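Local coordinates for SufE-like protein 1, chloroplastic/mitochondrial (Arabidopsis thaliana, PDB 4PUI), which takes part in cysteine desulfurization for iron-sulfur cluster assembly, activating the desulfurase NFS2, and is represented here by its BolA domain, at residues E12-E15 with K16-P20; H68-I71 with Y72-Q76; D77-K80 with S81-A85. One frame throughout, in Å; residues are numbered along the deposited sequence.

Contact 1 (E12-E15 with K16-P20)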
ATOM      1  N   GLU A  12       6.625   6.163  -1.468  1.00 17.70           N
ATOM      2  CA  GLU A  12       7.073   7.347  -0.732  1.00 21.35           C
ATOM      3  C   GLU A  12       6.044   7.810   0.307  1.00 19.16           C
ATOM      4  O   GLU A  12       6.411   8.239   1.413  1.00 19.07           O
ATOM      5  CB  GLU A  12       7.433   8.481  -1.697  1.00 29.01           C
ATOM      6  CG  GLU A  12       8.802   8.297  -2.329  1.00 36.51           C
ATOM      7  CD  GLU A  12       9.053   9.240  -3.489  1.00 46.13           C
ATOM      8  OE1 GLU A  12       8.565  10.388  -3.435  1.00 47.62           O
ATOM      9  OE2 GLU A  12       9.742   8.826  -4.451  1.00 47.28           O
ATOM     10  N   LYS A  13       4.769   7.726  -0.049  1.00 19.06           N
ATOM     11  CA  LYS A  13       3.695   8.134   0.854  1.00 19.93           C
ATOM     12  C   LYS A  13       3.672   7.232   2.091  1.00 18.49           C
ATOM     13  O   LYS A  13       3.553   7.709   3.218  1.00 17.61           O
ATOM     14  CB  LYS A  13       2.348   8.093   0.137  1.00 18.92           C
ATOM     15  CG  LYS A  13       1.134   8.476   0.999  1.00 21.84           C
ATOM     16  CD  LYS A  13       1.167   9.939   1.404  1.00 25.53           C
ATOM     17  CE  LYS A  13      -0.074  10.331   2.191  1.00 29.82           C
ATOM     18  NZ  LYS A  13      -1.116  10.987   1.350  1.00 32.65           N
ATOM     19  N   LEU A  14       3.783   5.929   1.879  1.00 17.33           N
ATOM     20  CA  LEU A  14       3.760   5.010   3.011  1.00 16.94           C
ATOM     21  C   LEU A  14       4.997   5.151   3.885  1.00 17.14           C
ATOM     22  O   LEU A  14       4.899   5.061   5.110  1.00 17.99           O
ATOM     23  CB  LEU A  14       3.609   3.573   2.529  1.00 16.95           C
ATOM     24  CG  LEU A  14       2.327   3.327   1.731  1.00 17.05           C
ATOM     25  CD1 LEU A  14       2.335   1.932   1.141  1.00 19.19           C
ATOM     26  CD2 LEU A  14       1.084   3.547   2.589  1.00 17.85           C
ATOM     27  N   GLU A  15       6.153   5.349   3.258  1.00 17.03           N
ATOM     28  CA  GLU A  15       7.391   5.590   3.999  1.00 20.09           C
ATOM     29  C   GLU A  15       7.253   6.848   4.857  1.00 20.95           C
ATOM     30  O   GLU A  15       7.602   6.847   6.037  1.00 23.28           O
ATOM     31  CB  GLU A  15       8.586   5.737   3.048  1.00 24.62           C
ATOM     32  CG  GLU A  15       9.039   4.433   2.422  1.00 24.99           C
ATOM     33  CD  GLU A  15      10.089   4.617   1.355  1.00 33.31           C
ATOM     34  OE1 GLU A  15      10.257   5.754   0.866  1.00 36.98           O
ATOM     35  OE2 GLU A  15      10.749   3.616   1.007  1.00 34.07           O
ATOM     36  N   LYS A  16       6.746   7.915   4.252  1.00 21.30           N
ATOM     37  CA  LYS A  16       6.636   9.197   4.933  1.00 22.61           C
ATOM     38  C   LYS A  16       5.664   9.129   6.107  1.00 22.74           C
ATOM     39  O   LYS A  16       5.943   9.658   7.183  1.00 24.16           O
ATOM     40  CB  LYS A  16       6.189  10.286   3.957  1.00 28.15           C
ATOM     41  CG  LYS A  16       6.203  11.668   4.579  1.00 40.11           C
ATOM     42  CD  LYS A  16       4.867  12.365   4.435  1.00 41.64           C
ATOM     43  CE  LYS A  16       4.839  13.259   3.211  1.00 42.57           C
ATOM     44  NZ  LYS A  16       3.767  14.287   3.322  1.00 47.77           N
ATOM     45  N   GLU A  17       4.526   8.473   5.912  1.00 18.74           N
ATOM     46  CA  GLU A  17       3.490   8.487   6.948  1.00 18.57           C
ATOM     47  C   GLU A  17       3.588   7.363   7.972  1.00 19.68           C
ATOM     48  O   GLU A  17       3.179   7.544   9.121  1.00 20.05           O
ATOM     49  CB  GLU A  17       2.091   8.503   6.336  1.00 18.08           C
ATOM     50  CG  GLU A  17       1.769   9.808   5.603  1.00 16.95           C
ATOM     51  CD  GLU A  17       1.792  11.040   6.509  1.00 26.23           C
ATOM     52  OE1 GLU A  17       1.551  10.907   7.725  1.00 20.37           O
ATOM     53  OE2 GLU A  17       2.051  12.150   6.003  1.00 28.29           O
ATOM     54  N   LEU A  18       4.108   6.213   7.561  1.00 17.72           N
ATOM     55  CA  LEU A  18       4.089   5.042   8.430  1.00 17.62           C
ATOM     56  C   LEU A  18       5.459   4.596   8.947  1.00 20.47           C
ATOM     57  O   LEU A  18       5.516   3.736   9.813  1.00 19.23           O
ATOM     58  CB  LEU A  18       3.368   3.869   7.733  1.00 16.98           C
ATOM     59  CG  LEU A  18       1.928   4.151   7.294  1.00 19.02           C
ATOM     60  CD1 LEU A  18       1.372   3.001   6.456  1.00 17.39           C
ATOM     61  CD2 LEU A  18       0.994   4.465   8.465  1.00 20.21           C
ATOM     62  N   ASP A  19       6.539   5.177   8.422  1.00 19.95           N
ATOM     63  CA  ASP A  19       7.920   4.784   8.742  1.00 19.00           C
ATOM     64  C   ASP A  19       8.067   3.260   8.923  1.00 18.56           C
ATOM     65  O   ASP A  19       8.538   2.803   9.960  1.00 20.04           O
ATOM     66  CB  ASP A  19       8.401   5.518  10.001  1.00 22.34           C
ATOM     67  CG  ASP A  19       9.910   5.404  10.225  1.00 30.60           C
ATOM     68  OD1 ASP A  19      10.641   5.015   9.287  1.00 27.57           O
ATOM     69  OD2 ASP A  19      10.366   5.731  11.342  1.00 31.67           O
ATOM     70  N   PRO A  20       7.647   2.474   7.917  1.00 20.91           N
ATOM     71  CA  PRO A  20       7.557   1.026   8.137  1.00 19.30           C
ATOM     72  C   PRO A  20       8.932   0.385   8.271  1.00 21.58           C
ATOM     73  O   PRO A  20       9.883   0.791   7.596  1.00 22.73           O
ATOM     74  CB  PRO A  20       6.857   0.522   6.868  1.00 22.20           C
ATOM     75  CG  PRO A  20       7.220   1.530   5.819  1.00 28.21           C
ATOM     76  CD  PRO A  20       7.313   2.854   6.528  1.00 21.03           C
TER

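Contact 2 (H68-I71 with Y72-Q76)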
ATOM      1  N   HIS A  68      -6.708  -1.576   6.910  1.00 14.98           N
ATOM      2  CA  HIS A  68      -7.061  -1.511   5.499  1.00 14.62           C
ATOM      3  C   HIS A  68      -7.524  -0.110   5.142  1.00 16.02           C
ATOM      4  O   HIS A  68      -7.040   0.493   4.182  1.00 15.85           O
ATOM      5  CB  HIS A  68      -8.193  -2.505   5.241  1.00 16.65           C
ATOM      6  CG  HIS A  68      -8.609  -2.607   3.807  1.00 19.90           C
ATOM      7  ND1 HIS A  68      -9.590  -1.807   3.261  1.00 21.55           N
ATOM      8  CD2 HIS A  68      -8.195  -3.430   2.815  1.00 19.18           C
ATOM      9  CE1 HIS A  68      -9.749  -2.118   1.986  1.00 18.38           C
ATOM     10  NE2 HIS A  68      -8.917  -3.098   1.688  1.00 20.57           N
ATOM     11  N   ARG A  69      -8.452   0.410   5.936  1.00 15.25           N
ATOM     12  CA  ARG A  69      -9.071   1.700   5.636  1.00 14.97           C
ATOM     13  C   ARG A  69      -8.091   2.847   5.818  1.00 15.55           C
ATOM     14  O   ARG A  69      -8.195   3.870   5.122  1.00 15.62           O
ATOM     15  CB  ARG A  69     -10.312   1.902   6.510  1.00 18.08           C
ATOM     16  CG  ARG A  69     -11.474   1.032   6.080  1.00 17.39           C
ATOM     17  CD  ARG A  69     -12.586   0.997   7.110  1.00 20.13           C
ATOM     18  NE  ARG A  69     -13.709   0.179   6.660  1.00 21.02           N
ATOM     19  CZ  ARG A  69     -14.698  -0.221   7.448  1.00 25.07           C
ATOM     20  NH1 ARG A  69     -14.703   0.111   8.726  1.00 26.10           N
ATOM     21  NH2 ARG A  69     -15.676  -0.966   6.952  1.00 30.61           N
ATOM     22  N   LEU A  70      -7.159   2.682   6.757  1.00 16.79           N
ATOM     23  CA  LEU A  70      -6.097   3.659   6.998  1.00 16.98           C
ATOM     24  C   LEU A  70      -5.236   3.823   5.752  1.00 18.45           C
ATOM     25  O   LEU A  70      -4.917   4.945   5.339  1.00 17.66           O
ATOM     26  CB  LEU A  70      -5.226   3.191   8.179  1.00 19.28           C
ATOM     27  CG  LEU A  70      -4.041   4.016   8.698  1.00 26.29           C
ATOM     28  CD1 LEU A  70      -3.730   3.584  10.113  1.00 25.64           C
ATOM     29  CD2 LEU A  70      -2.778   3.874   7.877  1.00 23.95           C
ATOM     30  N   ILE A  71      -4.859   2.695   5.162  1.00 15.98           N
ATOM     31  CA  ILE A  71      -4.041   2.699   3.957  1.00 16.01           C
ATOM     32  C   ILE A  71      -4.817   3.291   2.775  1.00 16.26           C
ATOM     33  O   ILE A  71      -4.281   4.089   2.001  1.00 17.15           O
ATOM     34  CB  ILE A  71      -3.559   1.280   3.619  1.00 17.47           C
ATOM     35  CG1 ILE A  71      -2.674   0.736   4.746  1.00 19.59           C
ATOM     36  CG2 ILE A  71      -2.810   1.268   2.285  1.00 18.46           C
ATOM     37  CD1 ILE A  71      -1.486   1.587   5.007  1.00 21.04           C
ATOM     38  N   TYR A  72      -6.082   2.907   2.648  1.00 15.94           N
ATOM     39  CA  TYR A  72      -6.920   3.450   1.590  1.00 16.79           C
ATOM     40  C   TYR A  72      -7.016   4.973   1.735  1.00 18.02           C
ATOM     41  O   TYR A  72      -6.943   5.710   0.746  1.00 17.31           O
ATOM     42  CB  TYR A  72      -8.309   2.811   1.624  1.00 21.13           C
ATOM     43  CG  TYR A  72      -8.491   1.736   0.579  1.00 22.70           C
ATOM     44  CD1 TYR A  72      -7.687   0.599   0.561  1.00 22.41           C
ATOM     45  CD2 TYR A  72      -9.448   1.880  -0.409  1.00 25.83           C
ATOM     46  CE1 TYR A  72      -7.858  -0.374  -0.417  1.00 26.88           C
ATOM     47  CE2 TYR A  72      -9.623   0.926  -1.373  1.00 31.27           C
ATOM     48  CZ  TYR A  72      -8.830  -0.192  -1.378  1.00 27.64           C
ATOM     49  OH  TYR A  72      -9.037  -1.122  -2.365  1.00 34.32           O
ATOM     50  N   ASP A  73      -7.144   5.451   2.968  1.00 15.73           N
ATOM     51  CA  ASP A  73      -7.228   6.896   3.194  1.00 17.32           C
ATOM     52  C   ASP A  73      -5.947   7.610   2.769  1.00 19.74           C
ATOM     53  O   ASP A  73      -5.987   8.677   2.148  1.00 19.16           O
ATOM     54  CB  ASP A  73      -7.542   7.183   4.666  1.00 19.57           C
ATOM     55  CG  ASP A  73      -7.428   8.655   5.015  1.00 25.96           C
ATOM     56  OD1 ASP A  73      -8.259   9.434   4.534  1.00 24.58           O
ATOM     57  OD2 ASP A  73      -6.509   9.034   5.778  1.00 27.44           O
ATOM     58  N   LEU A  74      -4.800   7.026   3.106  1.00 17.58           N
ATOM     59  CA  LEU A  74      -3.523   7.634   2.752  1.00 17.22           C
ATOM     60  C   LEU A  74      -3.326   7.696   1.249  1.00 18.48           C
ATOM     61  O   LEU A  74      -2.637   8.582   0.737  1.00 20.31           O
ATOM     62  CB  LEU A  74      -2.366   6.837   3.347  1.00 19.25           C
ATOM     63  CG  LEU A  74      -2.217   6.861   4.861  1.00 21.14           C
ATOM     64  CD1 LEU A  74      -1.099   5.917   5.265  1.00 22.58           C
ATOM     65  CD2 LEU A  74      -1.951   8.273   5.361  1.00 22.43           C
ATOM     66  N   LEU A  75      -3.917   6.740   0.542  1.00 16.05           N
ATOM     67  CA  LEU A  75      -3.675   6.616  -0.885  1.00 17.08           C
ATOM     68  C   LEU A  75      -4.877   7.022  -1.718  1.00 18.78           C
ATOM     69  O   LEU A  75      -4.942   6.699  -2.902  1.00 19.84           O
ATOM     70  CB  LEU A  75      -3.260   5.184  -1.231  1.00 17.09           C
ATOM     71  CG  LEU A  75      -1.967   4.720  -0.547  1.00 17.58           C
ATOM     72  CD1 LEU A  75      -1.647   3.276  -0.902  1.00 18.08           C
ATOM     73  CD2 LEU A  75      -0.822   5.641  -0.934  1.00 18.30           C
ATOM     74  N   GLN A  76      -5.816   7.746  -1.113  1.00 18.12           N
ATOM     75  CA  GLN A  76      -7.088   8.002  -1.774  1.00 18.00           C
ATOM     76  C   GLN A  76      -6.923   8.791  -3.062  1.00 19.32           C
ATOM     77  O   GLN A  76      -7.689   8.602  -3.997  1.00 21.59           O
ATOM     78  CB  GLN A  76      -8.078   8.702  -0.840  1.00 20.09           C
ATOM     79  CG  GLN A  76      -7.653  10.066  -0.385  1.00 22.50           C
ATOM     80  CD  GLN A  76      -8.687  10.697   0.523  1.00 28.57           C
ATOM     81  OE1 GLN A  76      -9.698  11.245   0.061  1.00 28.91           O
ATOM     82  NE2 GLN A  76      -8.446  10.621   1.822  1.00 24.62           N
TER
HETATM   83  O   HOH W   1      -5.020   7.277   7.079  1.00 28.61           O

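Contact 3 (D77-K80 with S81-A85)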
ATOM      1  N   ASP A  77      -5.908   9.644  -3.134  1.00 19.50           N
ATOM      2  CA  ASP A  77      -5.753  10.456  -4.347  1.00 23.11           C
ATOM      3  C   ASP A  77      -5.384   9.588  -5.546  1.00 22.23           C
ATOM      4  O   ASP A  77      -5.772   9.886  -6.668  1.00 22.82           O
ATOM      5  CB  ASP A  77      -4.743  11.576  -4.134  1.00 30.44           C
ATOM      6  CG  ASP A  77      -5.318  12.711  -3.312  1.00 34.30           C
ATOM      7  OD1 ASP A  77      -6.546  12.935  -3.391  1.00 40.50           O
ATOM      8  OD2 ASP A  77      -4.549  13.369  -2.583  1.00 37.87           O
ATOM      9  N   GLU A  78      -4.664   8.500  -5.296  1.00 19.34           N
ATOM     10  CA  GLU A  78      -4.350   7.536  -6.356  1.00 19.57           C
ATOM     11  C   GLU A  78      -5.607   6.786  -6.763  1.00 20.71           C
ATOM     12  O   GLU A  78      -5.867   6.575  -7.951  1.00 20.90           O
ATOM     13  CB  GLU A  78      -3.282   6.537  -5.893  1.00 18.49           C
ATOM     14  CG  GLU A  78      -1.990   7.175  -5.374  1.00 18.15           C
ATOM     15  CD  GLU A  78      -1.192   7.868  -6.456  1.00 20.04           C
ATOM     16  OE1 GLU A  78      -1.483   7.662  -7.649  1.00 21.03           O
ATOM     17  OE2 GLU A  78      -0.254   8.617  -6.105  1.00 21.03           O
ATOM     18  N   LEU A  79      -6.400   6.393  -5.770  1.00 24.79           N
ATOM     19  CA  LEU A  79      -7.625   5.640  -6.021  1.00 23.47           C
ATOM     20  C   LEU A  79      -8.623   6.449  -6.842  1.00 24.94           C
ATOM     21  O   LEU A  79      -9.435   5.878  -7.564  1.00 29.16           O
ATOM     22  CB  LEU A  79      -8.268   5.208  -4.709  1.00 24.70           C
ATOM     23  CG  LEU A  79      -7.459   4.182  -3.929  1.00 22.19           C
ATOM     24  CD1 LEU A  79      -7.939   4.138  -2.499  1.00 23.53           C
ATOM     25  CD2 LEU A  79      -7.558   2.802  -4.573  1.00 24.42           C
ATOM     26  N   LYS A  80      -8.549   7.772  -6.719  1.00 23.23           N
ATOM     27  CA  LYS A  80      -9.416   8.688  -7.468  1.00 26.87           C
ATOM     28  C   LYS A  80      -8.827   9.107  -8.815  1.00 31.66           C
ATOM     29  O   LYS A  80      -9.318  10.061  -9.428  1.00 33.82           O
ATOM     30  CB  LYS A  80      -9.677   9.955  -6.651  1.00 33.12           C
ATOM     31  CG  LYS A  80     -10.430   9.756  -5.343  1.00 32.75           C
ATOM     32  CD  LYS A  80     -10.303  11.017  -4.498  1.00 33.71           C
ATOM     33  CE  LYS A  80     -10.988  10.886  -3.147  1.00 36.43           C
ATOM     34  NZ  LYS A  80     -10.781  12.111  -2.314  1.00 38.47           N
ATOM     35  N   SER A  81      -7.776   8.432  -9.278  1.00 23.83           N
ATOM     36  CA  SER A  81      -7.128   8.856 -10.523  1.00 23.84           C
ATOM     37  C   SER A  81      -6.366   7.758 -11.254  1.00 21.24           C
ATOM     38  O   SER A  81      -5.339   8.022 -11.892  1.00 22.31           O
ATOM     39  CB  SER A  81      -6.208  10.062 -10.287  1.00 27.03           C
ATOM     40  OG  SER A  81      -5.209   9.776  -9.324  1.00 28.44           O
ATOM     41  N   GLY A  82      -6.860   6.531 -11.169  1.00 22.62           N
ATOM     42  CA  GLY A  82      -6.318   5.475 -12.000  1.00 22.96           C
ATOM     43  C   GLY A  82      -5.975   4.200 -11.267  1.00 24.07           C
ATOM     44  O   GLY A  82      -5.880   3.145 -11.889  1.00 23.54           O
ATOM     45  N   LEU A  83      -5.758   4.295  -9.955  1.00 22.30           N
ATOM     46  CA  LEU A  83      -5.498   3.113  -9.142  1.00 23.11           C
ATOM     47  C   LEU A  83      -6.819   2.400  -8.878  1.00 24.73           C
ATOM     48  O   LEU A  83      -7.766   3.012  -8.391  1.00 25.37           O
ATOM     49  CB  LEU A  83      -4.842   3.506  -7.817  1.00 18.06           C
ATOM     50  CG  LEU A  83      -4.545   2.380  -6.827  1.00 18.30           C
ATOM     51  CD1 LEU A  83      -3.652   1.374  -7.497  1.00 18.82           C
ATOM     52  CD2 LEU A  83      -3.888   2.924  -5.538  1.00 17.69           C
ATOM     53  N   HIS A  84      -6.885   1.118  -9.224  1.00 23.34           N
ATOM     54  CA  HIS A  84      -8.132   0.378  -9.119  1.00 27.52           C
ATOM     55  C   HIS A  84      -8.232  -0.429  -7.838  1.00 31.17           C
ATOM     56  O   HIS A  84      -9.256  -0.385  -7.152  1.00 30.83           O
ATOM     57  CB  HIS A  84      -8.313  -0.553 -10.314  1.00 29.64           C
ATOM     58  CG  HIS A  84      -8.587   0.161 -11.601  1.00 33.31           C
ATOM     59  ND1 HIS A  84      -8.805   1.519 -11.664  1.00 36.11           N
ATOM     60  CD2 HIS A  84      -8.677  -0.300 -12.870  1.00 32.63           C
ATOM     61  CE1 HIS A  84      -9.020   1.865 -12.923  1.00 33.43           C
ATOM     62  NE2 HIS A  84      -8.939   0.786 -13.672  1.00 34.21           N
ATOM     63  N   ALA A  85      -7.166  -1.152  -7.506  1.00 29.94           N
ATOM     64  CA  ALA A  85      -7.223  -2.066  -6.370  1.00 26.57           C
ATOM     65  C   ALA A  85      -5.908  -2.140  -5.628  1.00 25.33           C
ATOM     66  O   ALA A  85      -4.836  -2.095  -6.234  1.00 25.00           O
ATOM     67  CB  ALA A  85      -7.632  -3.451  -6.835  1.00 31.01           C
TER
HETATM   68  O   HOH W   2      -2.835   9.455  -9.682  1.00 29.95           O
HETATM   69  O   HOH W   3      -9.316   5.498 -10.063  1.00 38.29           O

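Contact 1 (E12-E15 with K16-P20)
Asp-19 N stands over one face of the flat peptide carbonyl of Glu-15, 43° out of its plane, and gives its hydrogen to Glu-15 O at 3.1 Å. Leu-18 N lies less tilted from the peptide of Leu-14 and bonds Leu-14 O at 2.8 Å. The puckered ring of Pro-20 closes in with one atom, CD, which rests 3.6 Å from Leu-14 O. The carboxylate of Glu-15 turns back to a salt bridge with Arg-11.

One turn apart, Leu-14 and Leu-18 run side by side in the same direction, CD2 of the first 3.9 Å from CD1 of the second; both are buried against Ile-54 of strand 49-55 and Ile-71 of helix 64-74. On the flank beside the end of helix 64-74 the side chains of Lys-13 and Glu-17 cross at a slant, CE of the first 3.9 Å from CG of the second, while Lys-13 NZ hydrogen-bonds to Leu-74 O.

Asp-19 takes a positive phi of 37° and Pro-20, which has no N-H to send back, follows it. The positive phi together with the Asp-19 to Glu-15 bond is consistent with an alpha-L C-terminal motif, ending helix 5-18 of the BolA fold.

Contact 2 (H68-I71 with Y72-Q76)
His-68 and Tyr-72 stand one turn apart on helix 64-74, the longer helix of the helix-turn-helix element of the BolA fold, and their rings lie side by side, pointing the same way. The arrangement is offset, the planes 22° from parallel and the ring centroids of His-68 and Tyr-72 4.6 Å apart, with little ring-on-ring overlap: His-68 CE1 lies over one face of the tyrosine near its rim, 3.5 Å from Tyr-72 CE1. The imidazole is carried there with CG anti to the backbone N (chi1 -177°), while Tyr-72 has a chi1 of -101°, off the staggered positions. Both rings also touch Ile-88 of strand 85-91. Replacing the tyrosine by an alanine takes away the ring, which would probably leave the imidazole without its flat neighbour, freer to turn, and open a gap beside Ile-88.

Apolar contacts follow the same spacing on the other flanks. Leu-70 CD2 meets Leu-74 CD1 at 3.7 Å, and Ile-71 CG2 meets Leu-75 CD1 at 3.9 Å, each pair lying alongside. The buried Ile-71 and Leu-75 face Leu-52 of the sheet, and Ile-71 also reaches Leu-14 and Leu-18 of helix 5-18.

The backbone bonds are regular as far as Leu-74 N to Leu-70 O at 3.1 Å, after which Leu-75 N to Ile-71 O is weak and Leu-75 leaves the helical conformation to become the N-cap residue of the next short helix.

Side-chain polar groups gather at this exit. A water donates to both Leu-70 O and Asp-73 OD2, tying the carboxylate to the preceding turn. Gln-76 NE2 reaches Asp-73 O at 3.2 Å, in the carbonyl plane and on a lone pair, with that oxygen almost in the plane of the glutamine amide.

Contact 3 (D77-K80 with S81-A85)
Glu-78 O is gripped by two backbone donors at the C-terminal end of helix 76-79, in a turn that resembles a Schellman motif and leads into strand 85-91 of the BolA fold. Leu-83 N, at 3.0 Å, and Ser-81 N come from opposite faces of the carbonyl plane, neither on a lone pair. At the preceding carbonyl, the hydroxyl of Ser-81 donates to Asp-77 O, four residues before it, with OG 2.7 Å from that oxygen; a chi1 of 58° tucks OG in near both N and C of its own backbone, and back over the helix end.

Around these bonds Leu-83 packs with its side chain. Its CD2 lies 3.7 Å from Glu-78 CB, and its CG lies 3.8 Å from Leu-79 CD2, the two leucines crossing at a slant. A CA-H...O contact runs beside them, Leu-79 CA lying 3.5 Å from Leu-83 O. Leu-83 is buried and also meets Phe-50 of strand 49-55.

The backbone at Gly-82 suits a residue without a side chain. With phi at 131° and psi at -22°, a CB would run into the carbonyl oxygen of Ser-81. Its N-H does not reach Leu-79 O, as it would in a complete Schellman motif, and donates instead to a water, 2.9 Å from Gly-82 N, that in turn donates to Leu-79 O and bridges the gap.

Farther out, backbone hydrogen bonds of His-84 and Ala-85 with Thr-48, and of Ala-85 with Phe-50, bring the chain into the sheet. The carboxylate of Glu-78 ties the short helix to helix 5-18 through two salt bridges, OE1 with Arg-6 NE and OE2 with Arg-9 NE.

Contacts 1 and 2 are partly buried and belong to two helices, 5-18 and 64-74, that pack on each other and on the sheet: Leu-18 CD1 lies 3.5 Å from Ile-71 CD1. Contact 3 is a surface turn. It does not touch contact 1, the nearest atoms being about 6 Å apart, and meets contact 2 where Tyr-72 packs on Leu-79. The inner sides hold a leucine pair in contact 1 and leucine and isoleucine pairs in contact 2, with an aromatic pair added there, whereas contact 3 adds backbone, hydroxyl and water-mediated bonds round one buried leucine. All three include a helix end; a positive phi follows directly at Asp-19 in contact 1 and later, at Gly-82, in contact 3, while contact 2 has none.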